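Long-range contacts in adenylosuccinate lyase (PDB 4EEI), which probably catalyses fumarate-releasing cleavage of adenylosuccinate to AMP, and of the succinylated imidazole carboxamide nucleotide, in purine biosynthesis: residues 98-103 against 176-181; 111-116 against 319-324; 123-128 against 156-161; 131-136 against 336-341; 362-367 against 400-405. All blocks are in the same frame, centred on the assembly; numbering follows the deposited sequence.

How the interactions relate
Three of the contacts draw on one long helix, 94-131: interaction 1 near its N-terminal end, interaction 2 in its middle and interaction 3 toward its C-terminal end. All three are buried. Interactions 2 and 3 are mainly apolar helix-helix packing in the bundle, whereas interaction 1, close to the AMP pocket, is held by serine hydroxyls and backbone groups. Interaction 4 follows just past that helix and touches interaction 3 through Lys127 and Val336; it pairs a buried isoleucine core with a charged rim. Interaction 5 stands apart, about 35 Å from interaction 4 between centres, a surface contact of aliphatic tips and two aromatic rings.

Interaction 1: 98-103 against 176-181; sequences IDSALS and LTVQFS. With EDO (1,2-ethanediol), chain P; EDO (1,2-ethanediol), chain C.
Two serine hydroxyls on helix 94-131, Ser100 and Ser103, hold the irregular chain 176-181 by its backbone. Ser100 OG accepts the amide of Gln179 N at 2.9 Å in an almost straight bond (170°), and it is also bonded to Asp96 O one turn back in its own helix. Ser103 OG does the opposite job: it donates to Thr177 O at 2.7 Å, arriving nearly in line with the carbonyl (C=O...OG 164°). An ethanediol, probably from the crystallisation liquor, sits beside this second bond and gives its O2 to Asp99 O at 2.9 Å.

The van der Waals contacts lie between and beyond these bonds. Ser100 CB rests on Val178 CB at 3.8 Å, and at the far end Leu176 CD1 comes up to the carbonyl Ser103 O at 3.4 Å.

The carboxylate of Asp99 and the amide of Gln179 cross obliquely with their planes 23° apart, OD2 to NE2 3.9 Å, and each looks outward for its partner. Asp99 OD2 forms a salt bridge with Arg216 and also takes the amide of Ile214, while Gln179 NE2 bonds to the carbonyl of Gln212, a residue of the AMP pocket. Ile98 itself touches the bound AMP.

The hydroxyls supply one acceptor and one donor to a non-regular chain, in which Val178 is also backbone-bonded to Pro205 and Glu207. These two neutral bonds contribute to holding 176-181 along the helix, near the AMP pocket.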
# COMPACT_ATOMS: atom_id res chain seq x y z
N ILE B 98 1.26 -19.09 21.97
CA ILE B 98 0.92 -18.84 20.57
C ILE B 98 2.08 -18.23 19.80
O ILE B 98 2.44 -18.70 18.72
CB ILE B 98 -0.27 -17.88 20.43
CG1 ILE B 98 -1.52 -18.48 21.06
CG2 ILE B 98 -0.53 -17.54 18.97
CD1 ILE B 98 -2.65 -17.47 21.26
N ASP B 99 2.66 -17.17 20.35
CA ASP B 99 3.69 -16.43 19.64
C ASP B 99 5.00 -17.20 19.57
O ASP B 99 5.70 -17.12 18.57
CB ASP B 99 3.91 -15.04 20.28
CG ASP B 99 2.78 -14.06 19.96
OD1 ASP B 99 1.85 -14.41 19.18
OD2 ASP B 99 2.83 -12.92 20.48
N SER B 100 5.33 -17.94 20.62
CA SER B 100 6.54 -18.75 20.58
C SER B 100 6.39 -19.89 19.58
O SER B 100 7.32 -20.21 18.84
CB SER B 100 6.88 -19.28 21.98
OG SER B 100 7.21 -18.20 22.84
N ALA B 101 5.20 -20.48 19.51
CA ALA B 101 4.97 -21.55 18.56
C ALA B 101 4.94 -20.98 17.14
O ALA B 101 5.37 -21.63 16.19
CB ALA B 101 3.68 -22.30 18.88
N LEU B 102 4.42 -19.77 17.00
CA LEU B 102 4.38 -19.12 15.69
C LEU B 102 5.79 -18.91 15.16
O LEU B 102 6.05 -19.05 13.98
CB LEU B 102 3.64 -17.78 15.78
CG LEU B 102 3.57 -16.92 14.53
CD1 LEU B 102 2.90 -17.70 13.41
CD2 LEU B 102 2.78 -15.66 14.82
N SER B 103 6.72 -18.58 16.06
CA SER B 103 8.12 -18.42 15.66
C SER B 103 8.68 -19.71 15.10
O SER B 103 9.50 -19.69 14.19
CB SER B 103 8.98 -17.95 16.82
OG SER B 103 8.65 -16.62 17.16
N LEU B 176 14.05 -14.08 14.91
CA LEU B 176 12.96 -14.75 15.61
C LEU B 176 13.29 -14.93 17.08
O LEU B 176 14.44 -15.17 17.44
CB LEU B 176 12.69 -16.12 14.98
CG LEU B 176 12.16 -16.10 13.55
CD1 LEU B 176 11.88 -17.51 13.08
CD2 LEU B 176 10.92 -15.24 13.47
N THR B 177 12.27 -14.85 17.93
CA THR B 177 12.45 -14.98 19.37
C THR B 177 11.31 -15.79 19.96
O THR B 177 10.33 -16.09 19.27
CB THR B 177 12.39 -13.59 20.06
OG1 THR B 177 11.16 -12.94 19.69
CG2 THR B 177 13.59 -12.71 19.67
N VAL B 178 11.42 -16.11 21.24
CA VAL B 178 10.29 -16.67 21.98
C VAL B 178 10.08 -15.87 23.26
O VAL B 178 10.93 -15.04 23.63
CB VAL B 178 10.52 -18.16 22.30
CG1 VAL B 178 10.61 -18.98 21.01
CG2 VAL B 178 11.79 -18.32 23.12
N GLN B 179 8.95 -16.09 23.93
CA GLN B 179 8.69 -15.40 25.19
C GLN B 179 8.01 -16.33 26.17
O GLN B 179 7.16 -17.14 25.79
CB GLN B 179 7.81 -14.16 24.97
CG GLN B 179 6.45 -14.48 24.33
CD GLN B 179 5.35 -13.51 24.75
OE1 GLN B 179 5.54 -12.69 25.65
NE2 GLN B 179 4.20 -13.60 24.09
N PHE B 180 8.39 -16.22 27.44
CA PHE B 180 7.62 -16.85 28.51
C PHE B 180 7.58 -15.85 29.66
O PHE B 180 8.22 -16.05 30.69
CB PHE B 180 8.26 -18.17 28.94
CG PHE B 180 8.36 -19.20 27.84
CD1 PHE B 180 7.32 -20.09 27.61
CD2 PHE B 180 9.49 -19.28 27.04
CE1 PHE B 180 7.40 -21.04 26.60
CE2 PHE B 180 9.59 -20.24 26.01
CZ PHE B 180 8.54 -21.11 25.80
N SER B 181 6.84 -14.76 29.46
CA SER B 181 6.89 -13.63 30.37
C SER B 181 5.58 -13.40 31.12
O SER B 181 5.49 -12.51 31.97
CB SER B 181 7.30 -12.36 29.61
OG SER B 181 6.47 -12.15 28.48
C1 EDO P . 7.30 -14.10 15.33
O1 EDO P . 7.72 -12.76 15.65
C2 EDO P . 6.26 -14.58 16.34
O2 EDO P . 6.83 -14.56 17.65
C1 EDO C . 17.21 -16.47 16.09
O1 EDO C . 17.17 -15.07 16.37
C2 EDO C . 18.52 -17.09 16.59
O2 EDO C . 18.42 -18.52 16.60

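Interaction 2: 111-116 against 319-324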
# COMPACT_ATOMS: atom_id res chain seq x y z
N SER B 111 13.21 -21.86 6.32
CA SER B 111 14.18 -22.84 5.85
C SER B 111 13.92 -23.20 4.40
O SER B 111 14.86 -23.36 3.61
CB SER B 111 14.14 -24.10 6.73
OG SER B 111 14.54 -23.78 8.04
N TYR B 112 12.64 -23.32 4.04
CA TYR B 112 12.27 -23.65 2.67
C TYR B 112 12.48 -22.46 1.72
O TYR B 112 12.94 -22.63 0.59
CB TYR B 112 10.82 -24.13 2.59
CG TYR B 112 10.59 -25.56 3.05
CD1 TYR B 112 10.97 -26.64 2.26
CD2 TYR B 112 9.99 -25.83 4.27
CE1 TYR B 112 10.76 -27.95 2.68
CE2 TYR B 112 9.78 -27.13 4.70
CZ TYR B 112 10.17 -28.19 3.90
OH TYR B 112 9.95 -29.48 4.33
N VAL B 113 12.12 -21.27 2.18
CA VAL B 113 12.29 -20.07 1.37
C VAL B 113 13.77 -19.86 1.05
O VAL B 113 14.13 -19.58 -0.08
CB VAL B 113 11.76 -18.84 2.10
CG1 VAL B 113 12.02 -17.56 1.27
CG2 VAL B 113 10.27 -19.01 2.38
N ILE B 114 14.61 -20.01 2.07
CA ILE B 114 16.05 -19.80 1.90
C ILE B 114 16.65 -20.83 0.94
O ILE B 114 17.46 -20.48 0.06
CB ILE B 114 16.77 -19.81 3.27
CG1 ILE B 114 16.45 -18.52 4.02
CG2 ILE B 114 18.29 -19.95 3.10
CD1 ILE B 114 16.96 -18.50 5.46
N LYS B 115 16.26 -22.09 1.09
CA LYS B 115 16.76 -23.14 0.20
C LYS B 115 16.35 -22.82 -1.23
O LYS B 115 17.15 -22.93 -2.16
CB LYS B 115 16.19 -24.50 0.60
CG LYS B 115 16.62 -25.63 -0.34
CD LYS B 115 15.82 -26.91 -0.10
CE LYS B 115 16.30 -28.06 -1.00
NZ LYS B 115 16.24 -27.74 -2.46
N ASP B 116 15.09 -22.42 -1.41
CA ASP B 116 14.59 -22.14 -2.75
C ASP B 116 15.13 -20.83 -3.33
O ASP B 116 15.34 -20.74 -4.54
CB ASP B 116 13.06 -22.15 -2.77
CG ASP B 116 12.49 -23.55 -2.60
OD1 ASP B 116 13.12 -24.52 -3.08
OD2 ASP B 116 11.43 -23.70 -1.96
N ILE B 319 3.03 -18.63 -1.25
CA ILE B 319 3.28 -17.97 -2.52
C ILE B 319 4.78 -17.80 -2.77
O ILE B 319 5.25 -17.99 -3.88
CB ILE B 319 2.59 -16.60 -2.58
CG1 ILE B 319 1.07 -16.78 -2.64
CG2 ILE B 319 3.08 -15.80 -3.78
CD1 ILE B 319 0.30 -15.46 -2.38
N MET B 320 5.53 -17.45 -1.73
CA MET B 320 6.96 -17.21 -1.90
C MET B 320 7.67 -18.49 -2.36
O MET B 320 8.46 -18.47 -3.30
CB MET B 320 7.60 -16.71 -0.59
CG MET B 320 9.11 -16.51 -0.69
SD MET B 320 9.55 -15.21 -1.87
CE MET B 320 9.10 -13.75 -0.95
N VAL B 321 7.39 -19.59 -1.69
CA VAL B 321 8.01 -20.86 -2.07
C VAL B 321 7.56 -21.28 -3.48
O VAL B 321 8.39 -21.66 -4.32
CB VAL B 321 7.72 -21.96 -1.05
CG1 VAL B 321 8.19 -23.31 -1.57
CG2 VAL B 321 8.42 -21.63 0.27
N TYR B 322 6.26 -21.19 -3.75
CA TYR B 322 5.74 -21.49 -5.09
C TYR B 322 6.44 -20.65 -6.16
O TYR B 322 6.85 -21.17 -7.20
CB TYR B 322 4.22 -21.25 -5.16
CG TYR B 322 3.64 -21.48 -6.55
CD1 TYR B 322 3.19 -22.72 -6.93
CD2 TYR B 322 3.55 -20.44 -7.48
CE1 TYR B 322 2.66 -22.95 -8.19
CE2 TYR B 322 3.03 -20.65 -8.75
CZ TYR B 322 2.58 -21.91 -9.09
OH TYR B 322 2.06 -22.15 -10.35
N ALA B 323 6.58 -19.36 -5.90
CA ALA B 323 7.10 -18.46 -6.92
C ALA B 323 8.59 -18.69 -7.15
O ALA B 323 9.04 -18.65 -8.29
CB ALA B 323 6.83 -16.99 -6.55
N LEU B 324 9.35 -18.91 -6.09
CA LEU B 324 10.79 -19.12 -6.24
C LEU B 324 11.09 -20.41 -7.00
O LEU B 324 12.04 -20.47 -7.78
CB LEU B 324 11.49 -19.16 -4.88
CG LEU B 324 11.48 -17.85 -4.09
CD1 LEU B 324 11.98 -18.09 -2.69
CD2 LEU B 324 12.36 -16.81 -4.80
O HOH W 1 13.88 -22.05 -6.47
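Val113 and Val321 both carry CG1 trans to their backbone N (chi1 177° and 171°), which swings their CG2 methyls beside the nitrogen and into each other, CG2 to CG2 at 3.8 Å. The same torsion lays Val113 CG1 against Met320 CG at 3.7 Å and brings it to 4.0 Å from Leu324 CD1, the valine crossing the methionine at about a right angle. One turn on, Asp116 CB meets Leu324 CB at 4.0 Å. Asp116 OD2 passes close to Val321 CG1, 3.3 Å away, but its real partner is Arg325, with which it forms a salt bridge beside the apolar seam. A water donates to Asp116 O at 2.8 Å and, more weakly, to Leu324 O.

The two helices run nearly parallel, their short segments 19° apart with axes 9.3 Å from each other at closest approach. This is packing within the long helical bundle of the fumarase/aspartase superfamily. Around the pair, helix 151-173 reaches Val113 through Leu168, helix 217-244 places His226 against both Val113 and Met320, and Ile10 of helix 8-14 lies on Val321. Beyond, Ile319 faces helix 272-293 and Phe311 of the second subunit.

Interaction 3: 123-128 against 156-161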
# COMPACT_ATOMS: atom_id res chain seq x y z
N SER B 123 20.54 -21.01 -10.30
CA SER B 123 20.05 -21.15 -11.68
C SER B 123 20.28 -19.88 -12.52
O SER B 123 20.58 -19.98 -13.72
CB SER B 123 18.57 -21.52 -11.68
OG SER B 123 18.40 -22.90 -11.38
N LEU B 124 20.12 -18.72 -11.90
CA LEU B 124 20.38 -17.44 -12.57
C LEU B 124 21.85 -17.29 -12.97
O LEU B 124 22.15 -16.85 -14.08
CB LEU B 124 19.96 -16.27 -11.69
CG LEU B 124 18.44 -16.05 -11.63
CD1 LEU B 124 18.12 -15.03 -10.57
CD2 LEU B 124 17.94 -15.57 -12.98
N LEU B 125 22.77 -17.66 -12.08
CA LEU B 125 24.21 -17.60 -12.40
C LEU B 125 24.57 -18.62 -13.49
O LEU B 125 25.41 -18.36 -14.36
CB LEU B 125 25.05 -17.84 -11.13
CG LEU B 125 26.57 -17.72 -11.29
CD1 LEU B 125 26.92 -16.40 -11.94
CD2 LEU B 125 27.28 -17.85 -9.95
N THR B 126 23.94 -19.79 -13.43
CA THR B 126 24.14 -20.79 -14.45
C THR B 126 23.73 -20.23 -15.80
O THR B 126 24.44 -20.39 -16.79
CB THR B 126 23.36 -22.07 -14.15
OG1 THR B 126 23.96 -22.74 -13.04
CG2 THR B 126 23.37 -23.00 -15.37
N LYS B 127 22.58 -19.56 -15.84
CA LYS B 127 22.14 -18.92 -17.08
C LYS B 127 23.08 -17.78 -17.51
O LYS B 127 23.38 -17.64 -18.69
CB LYS B 127 20.72 -18.39 -16.91
CG LYS B 127 19.87 -18.56 -18.15
CD LYS B 127 19.58 -20.04 -18.46
CE LYS B 127 18.69 -20.16 -19.70
NZ LYS B 127 18.05 -21.50 -19.84
N ALA B 128 23.55 -16.99 -16.55
CA ALA B 128 24.51 -15.92 -16.84
C ALA B 128 25.83 -16.44 -17.41
O ALA B 128 26.37 -15.86 -18.36
CB ALA B 128 24.75 -15.07 -15.60
N GLY B 156 22.63 -9.58 -13.34
CA GLY B 156 22.02 -8.48 -12.61
C GLY B 156 20.90 -8.93 -11.70
O GLY B 156 20.69 -8.37 -10.61
N ALA B 157 20.15 -9.93 -12.15
CA ALA B 157 19.12 -10.51 -11.31
C ALA B 157 19.79 -11.34 -10.22
O ALA B 157 19.37 -11.30 -9.06
CB ALA B 157 18.20 -11.37 -12.13
N TYR B 158 20.83 -12.09 -10.59
CA TYR B 158 21.57 -12.89 -9.61
C TYR B 158 22.02 -12.07 -8.41
O TYR B 158 21.74 -12.43 -7.26
CB TYR B 158 22.78 -13.56 -10.27
CG TYR B 158 23.77 -14.18 -9.30
CD1 TYR B 158 23.53 -15.42 -8.72
CD2 TYR B 158 24.94 -13.52 -8.97
CE1 TYR B 158 24.44 -15.98 -7.85
CE2 TYR B 158 25.85 -14.07 -8.09
CZ TYR B 158 25.60 -15.31 -7.54
OH TYR B 158 26.51 -15.86 -6.67
N VAL B 159 22.73 -10.97 -8.66
CA VAL B 159 23.25 -10.18 -7.55
C VAL B 159 22.13 -9.59 -6.69
O VAL B 159 22.29 -9.45 -5.48
CB VAL B 159 24.25 -9.08 -7.99
CG1 VAL B 159 25.49 -9.72 -8.60
CG2 VAL B 159 23.60 -8.11 -8.98
N GLU B 160 21.01 -9.26 -7.31
CA GLU B 160 19.89 -8.70 -6.55
C GLU B 160 19.28 -9.76 -5.63
O GLU B 160 19.03 -9.50 -4.45
CB GLU B 160 18.81 -8.11 -7.47
CG GLU B 160 17.62 -7.54 -6.69
CD GLU B 160 16.54 -6.93 -7.58
OE1 GLU B 160 16.60 -7.10 -8.82
OE2 GLU B 160 15.61 -6.29 -7.02
N PHE B 161 19.03 -10.95 -6.17
CA PHE B 161 18.53 -12.05 -5.36
C PHE B 161 19.54 -12.47 -4.28
O PHE B 161 19.13 -12.89 -3.20
CB PHE B 161 18.13 -13.25 -6.24
CG PHE B 161 16.78 -13.09 -6.89
CD1 PHE B 161 15.61 -13.28 -6.14
CD2 PHE B 161 16.66 -12.74 -8.23
CE1 PHE B 161 14.35 -13.13 -6.72
CE2 PHE B 161 15.40 -12.59 -8.83
CZ PHE B 161 14.24 -12.79 -8.07
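The carbonyl oxygen of Leu124, whose side chain lies against Ala157, Tyr158 and Phe161, is held at 2.8 Å by Ala128 N in an ordinary helical bond. No polar bond crosses between 123-128 and 156-161. This is antiparallel packing in the helical bundle of the fumarase/aspartase superfamily: the segments run 156° apart, with their axes 8.7 Å from each other at closest approach, and the chain returns from one helix to the other through the hairpin of strands 135-140 and 143-149.

Leu124 carries one half of the contact. Its CD1 methyl lies 3.6 Å from Phe161 CD2, the leucine crossing the phenylalanine at about a right angle, and 4.0 Å from Ala157 CB. Nearer the backbone, Leu124 CB faces Tyr158 CB at 4.2 Å. Leu236 of helix 217-244 also touches Leu124, while Leu117, Leu120 and Cys121 pack on Phe161, so that this half is buried among three helices. Val159, which takes no part in this contact, packs on Val209 of the third subunit.

Tyr158 and Leu125 make the other half, a CH-pi contact. Leu125 CB sits over one face of the phenol, 4.1 Å from its centroid and 29° off the ring normal. With CG trans to the backbone N, the leucine then runs out along the same ring until its CD2 methyl lies 3.9 Å from Tyr158 CZ.

Interaction 4: 131-136 against 336-341; sequences TKEIIT and VQRDII. With EDO (1,2-ethanediol), chain R; EDO (1,2-ethanediol), chain X.
Ile134 is the centre of this contact, touching Ile341, Val336 and Arg338. Its CG2 meets Ile341 CG2 at 3.7 Å, the two isoleucines crossing at about a right angle, and the same Ile341 methyl presses on Thr136 CB at 3.5 Å. On its other branch, Ile134 CG1 lies 3.9 Å above the guanidinium plane of Arg338, offset toward the rim. The arginine is fully extended from CG to NE, which carries its charged end past the isoleucine to Glu133. There the carboxylate stands almost perpendicular to the guanidinium (84°) in a salt bridge through OE1; the NH1 approach is modelled implausibly short, so its exact geometry is doubtful.

Behind these groups, a type I turn from Thr131 to Ile134 leads from helix 94-131 into the hairpin of strands 135-140 and 143-149, while Gln337 occupies the N-cap position of helix 338-346. A water bridges the segments at each end of the contact. One molecule, at the guanidinium edge and in its plane, accepts from Arg338 NH2 at 2.9 Å and donates to Glu133 O; a second joins Thr136 OG1 to Ile341 O. Glu342 bonds to both segments, OE1 in a salt bridge with Arg338 NE and OE2 accepting from Ile135 N.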
# COMPACT_ATOMS: atom_id res chain seq x y z
N THR B 131 25.37 -17.68 -21.04
CA THR B 131 25.10 -16.64 -22.04
C THR B 131 26.04 -15.43 -21.95
O THR B 131 25.83 -14.43 -22.63
CB THR B 131 23.65 -16.12 -21.91
OG1 THR B 131 23.45 -15.57 -20.60
CG2 THR B 131 22.66 -17.26 -22.14
N LYS B 132 27.08 -15.54 -21.12
CA LYS B 132 28.04 -14.44 -20.91
C LYS B 132 28.68 -13.97 -22.22
O LYS B 132 28.97 -12.78 -22.40
CB LYS B 132 29.11 -14.90 -19.91
CG LYS B 132 30.32 -13.97 -19.72
CD LYS B 132 31.18 -14.45 -18.54
CE LYS B 132 32.43 -13.61 -18.31
NZ LYS B 132 33.48 -13.89 -19.33
N GLU B 133 28.87 -14.92 -23.14
CA GLU B 133 29.54 -14.70 -24.43
C GLU B 133 28.68 -14.05 -25.50
O GLU B 133 29.18 -13.58 -26.52
CB GLU B 133 30.01 -16.05 -24.98
CG GLU B 133 28.85 -17.03 -25.21
CD GLU B 133 29.27 -18.30 -25.94
OE1 GLU B 133 29.37 -18.27 -27.18
OE2 GLU B 133 29.49 -19.33 -25.27
N ILE B 134 27.37 -14.04 -25.28
CA ILE B 134 26.44 -13.59 -26.31
C ILE B 134 26.33 -12.07 -26.28
O ILE B 134 26.18 -11.48 -25.22
CB ILE B 134 25.05 -14.22 -26.10
CG1 ILE B 134 25.16 -15.74 -26.14
CG2 ILE B 134 24.06 -13.70 -27.12
CD1 ILE B 134 23.84 -16.46 -25.87
N ILE B 135 26.42 -11.44 -27.45
CA ILE B 135 26.29 -9.98 -27.50
C ILE B 135 24.85 -9.59 -27.87
O ILE B 135 24.25 -10.16 -28.79
CB ILE B 135 27.34 -9.33 -28.44
CG1 ILE B 135 27.31 -7.81 -28.32
CG2 ILE B 135 27.14 -9.77 -29.88
CD1 ILE B 135 28.60 -7.16 -28.82
N THR B 136 24.28 -8.65 -27.11
CA THR B 136 22.90 -8.23 -27.31
C THR B 136 22.83 -6.71 -27.31
O THR B 136 23.79 -6.04 -26.90
CB THR B 136 21.98 -8.78 -26.21
OG1 THR B 136 20.61 -8.51 -26.52
CG2 THR B 136 22.33 -8.14 -24.86
N VAL B 336 17.14 -19.61 -25.07
CA VAL B 336 17.77 -18.35 -25.50
C VAL B 336 18.09 -18.43 -27.00
O VAL B 336 18.77 -19.37 -27.45
CB VAL B 336 19.03 -18.05 -24.66
CG1 VAL B 336 19.69 -16.78 -25.15
CG2 VAL B 336 18.67 -17.91 -23.17
N GLN B 337 17.58 -17.48 -27.78
CA GLN B 337 17.72 -17.59 -29.24
C GLN B 337 18.90 -16.76 -29.74
O GLN B 337 18.74 -15.61 -30.16
CB GLN B 337 16.42 -17.24 -29.96
CG GLN B 337 15.24 -18.07 -29.49
CD GLN B 337 14.09 -18.06 -30.46
OE1 GLN B 337 13.85 -19.04 -31.15
NE2 GLN B 337 13.37 -16.95 -30.52
N ARG B 338 20.08 -17.36 -29.68
CA ARG B 338 21.32 -16.63 -29.88
C ARG B 338 21.42 -15.90 -31.22
O ARG B 338 21.84 -14.75 -31.26
CB ARG B 338 22.51 -17.56 -29.74
CG ARG B 338 23.81 -16.83 -29.98
CD ARG B 338 25.01 -17.71 -29.72
NE ARG B 338 26.21 -16.88 -29.68
CZ ARG B 338 27.36 -17.27 -29.14
NH1 ARG B 338 27.46 -18.47 -28.60
NH2 ARG B 338 28.39 -16.44 -29.15
N ASP B 339 21.06 -16.57 -32.31
CA ASP B 339 21.18 -15.94 -33.62
C ASP B 339 20.27 -14.72 -33.78
O ASP B 339 20.67 -13.73 -34.38
CB ASP B 339 20.97 -16.95 -34.74
CG ASP B 339 22.13 -17.93 -34.86
OD1 ASP B 339 23.27 -17.56 -34.48
OD2 ASP B 339 21.90 -19.06 -35.33
N ILE B 340 19.06 -14.78 -33.22
CA ILE B 340 18.17 -13.62 -33.23
C ILE B 340 18.78 -12.48 -32.43
O ILE B 340 18.77 -11.32 -32.86
CB ILE B 340 16.78 -13.97 -32.66
CG1 ILE B 340 16.00 -14.81 -33.67
CG2 ILE B 340 16.00 -12.69 -32.31
CD1 ILE B 340 14.78 -15.49 -33.08
N ILE B 341 19.32 -12.81 -31.27
CA ILE B 341 19.91 -11.82 -30.37
C ILE B 341 21.08 -11.10 -31.03
O ILE B 341 21.15 -9.88 -31.03
CB ILE B 341 20.41 -12.49 -29.09
CG1 ILE B 341 19.22 -12.96 -28.25
CG2 ILE B 341 21.27 -11.55 -28.28
CD1 ILE B 341 19.61 -13.92 -27.15
C1 EDO R . 18.51 -19.26 -32.32
O1 EDO R . 18.41 -18.01 -33.02
C2 EDO R . 19.98 -19.66 -32.13
O2 EDO R . 20.12 -20.41 -30.91
C1 EDO X . 33.27 -15.04 -22.46
O1 EDO X . 32.18 -15.85 -22.90
C2 EDO X . 32.97 -13.58 -22.79
O2 EDO X . 33.83 -12.78 -21.98
O HOH W 2 29.40 -13.71 -29.26
O HOH W 3 19.74 -8.22 -29.21

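Interaction 5: 362-367 against 400-405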
# COMPACT_ATOMS: atom_id res chain seq x y z
N ALA B 362 39.50 11.78 -27.65
CA ALA B 362 40.60 11.27 -26.82
C ALA B 362 41.95 11.22 -27.53
O ALA B 362 42.99 11.18 -26.87
CB ALA B 362 40.25 9.92 -26.27
N ASN B 363 41.94 11.21 -28.86
CA ASN B 363 43.18 10.99 -29.61
C ASN B 363 43.61 12.11 -30.56
O ASN B 363 44.66 12.02 -31.19
CB ASN B 363 43.13 9.66 -30.36
CG ASN B 363 43.16 8.47 -29.42
OD1 ASN B 363 44.19 8.18 -28.82
ND2 ASN B 363 42.03 7.78 -29.29
N THR B 364 42.80 13.15 -30.67
CA THR B 364 43.18 14.32 -31.46
C THR B 364 43.13 15.56 -30.57
O THR B 364 42.47 15.55 -29.54
CB THR B 364 42.23 14.56 -32.66
OG1 THR B 364 41.00 15.12 -32.20
CG2 THR B 364 41.96 13.26 -33.40
N PRO B 365 43.86 16.61 -30.97
CA PRO B 365 43.76 17.95 -30.38
C PRO B 365 42.45 18.67 -30.73
O PRO B 365 42.17 19.72 -30.15
CB PRO B 365 44.94 18.70 -31.02
CG PRO B 365 45.90 17.64 -31.41
CD PRO B 365 45.07 16.47 -31.81
N PHE B 366 41.67 18.12 -31.66
CA PHE B 366 40.39 18.72 -32.07
C PHE B 366 39.39 18.79 -30.91
O PHE B 366 39.53 18.06 -29.93
CB PHE B 366 39.78 17.91 -33.22
CG PHE B 366 39.92 18.56 -34.57
CD1 PHE B 366 39.74 19.93 -34.72
CD2 PHE B 366 40.24 17.80 -35.69
CE1 PHE B 366 39.87 20.53 -35.96
CE2 PHE B 366 40.38 18.40 -36.93
CZ PHE B 366 40.19 19.76 -37.07
N MET B 367 38.39 19.66 -31.02
CA MET B 367 37.36 19.73 -29.98
C MET B 367 36.05 19.06 -30.41
O MET B 367 35.82 18.86 -31.60
CB MET B 367 37.14 21.17 -29.49
CG MET B 367 37.42 21.37 -27.99
SD MET B 367 39.16 21.60 -27.56
CE MET B 367 39.46 23.20 -28.32
N HIS B 400 43.49 16.05 -42.25
CA HIS B 400 44.15 16.72 -41.14
C HIS B 400 45.58 16.33 -40.84
O HIS B 400 46.19 16.86 -39.89
CB HIS B 400 43.30 16.60 -39.88
CG HIS B 400 41.84 16.88 -40.11
ND1 HIS B 400 40.96 15.93 -40.48
CD2 HIS B 400 41.11 18.07 -40.02
CE1 HIS B 400 39.74 16.47 -40.62
NE2 HIS B 400 39.83 17.78 -40.34
N ASN B 401 46.14 15.41 -41.61
CA ASN B 401 47.51 14.97 -41.38
C ASN B 401 47.74 14.39 -39.98
O ASN B 401 48.80 14.61 -39.38
CB ASN B 401 48.48 16.12 -41.64
CG ASN B 401 49.89 15.65 -41.94
OD1 ASN B 401 50.53 16.13 -42.88
ND2 ASN B 401 50.38 14.70 -41.16
N ILE B 402 46.76 13.66 -39.47
CA ILE B 402 46.84 13.00 -38.17
C ILE B 402 47.00 11.48 -38.29
O ILE B 402 46.30 10.83 -39.08
CB ILE B 402 45.62 13.36 -37.28
CG1 ILE B 402 45.65 14.85 -36.94
CG2 ILE B 402 45.60 12.53 -36.00
CD1 ILE B 402 44.52 15.30 -36.03
N ILE B 403 47.92 10.92 -37.51
CA ILE B 403 48.23 9.49 -37.57
C ILE B 403 47.55 8.73 -36.44
O ILE B 403 47.83 8.96 -35.26
CB ILE B 403 49.75 9.24 -37.57
CG1 ILE B 403 50.33 9.46 -38.97
CG2 ILE B 403 50.08 7.83 -37.11
CD1 ILE B 403 50.35 10.90 -39.44
N LEU B 404 46.66 7.81 -36.81
CA LEU B 404 45.85 7.08 -35.83
C LEU B 404 45.80 5.59 -36.12
O LEU B 404 45.81 5.17 -37.27
CB LEU B 404 44.43 7.63 -35.83
CG LEU B 404 44.21 9.06 -35.35
CD1 LEU B 404 42.79 9.49 -35.64
CD2 LEU B 404 44.51 9.18 -33.88
N ASP B 405 45.75 4.78 -35.06
CA ASP B 405 45.44 3.37 -35.22
C ASP B 405 44.02 3.10 -34.73
O ASP B 405 43.81 2.69 -33.59
CB ASP B 405 46.44 2.49 -34.47
CG ASP B 405 46.29 1.02 -34.82
OD1 ASP B 405 45.68 0.72 -35.87
OD2 ASP B 405 46.78 0.16 -34.05
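Ile402 aims its CB at the chain 362-367, and the side chain stretches straight on through CG1 (chi2 -178°) to place the CD1 methyl at the touching end. That methyl finds Thr364 CB at 4.1 Å, Thr364 CG2 at 4.2 Å and, to one side, Pro365 CD at 4.4 Å. Two loops pack side by side here, running nearly antiparallel with no hydrogen bond between them, one leaving helix 352-363 and the other leaving helix 388-400, in the helical C-terminal part of the chain.

At one end of the contact, Phe366 turns its ring edge to the face of His400 in an offset edge-to-face stack, planes 87° apart; the rings are modelled too close, so their detailed spacing is doubtful. Ile374 of helix 368-381 packs on both rings. Thr364 OG1 is hydrogen-bonded to Leu360 O, and Thr364 O takes Lys86 NZ of the third subunit. At the other end, Leu404 CD2 rests 3.8 Å from Asn363 CB.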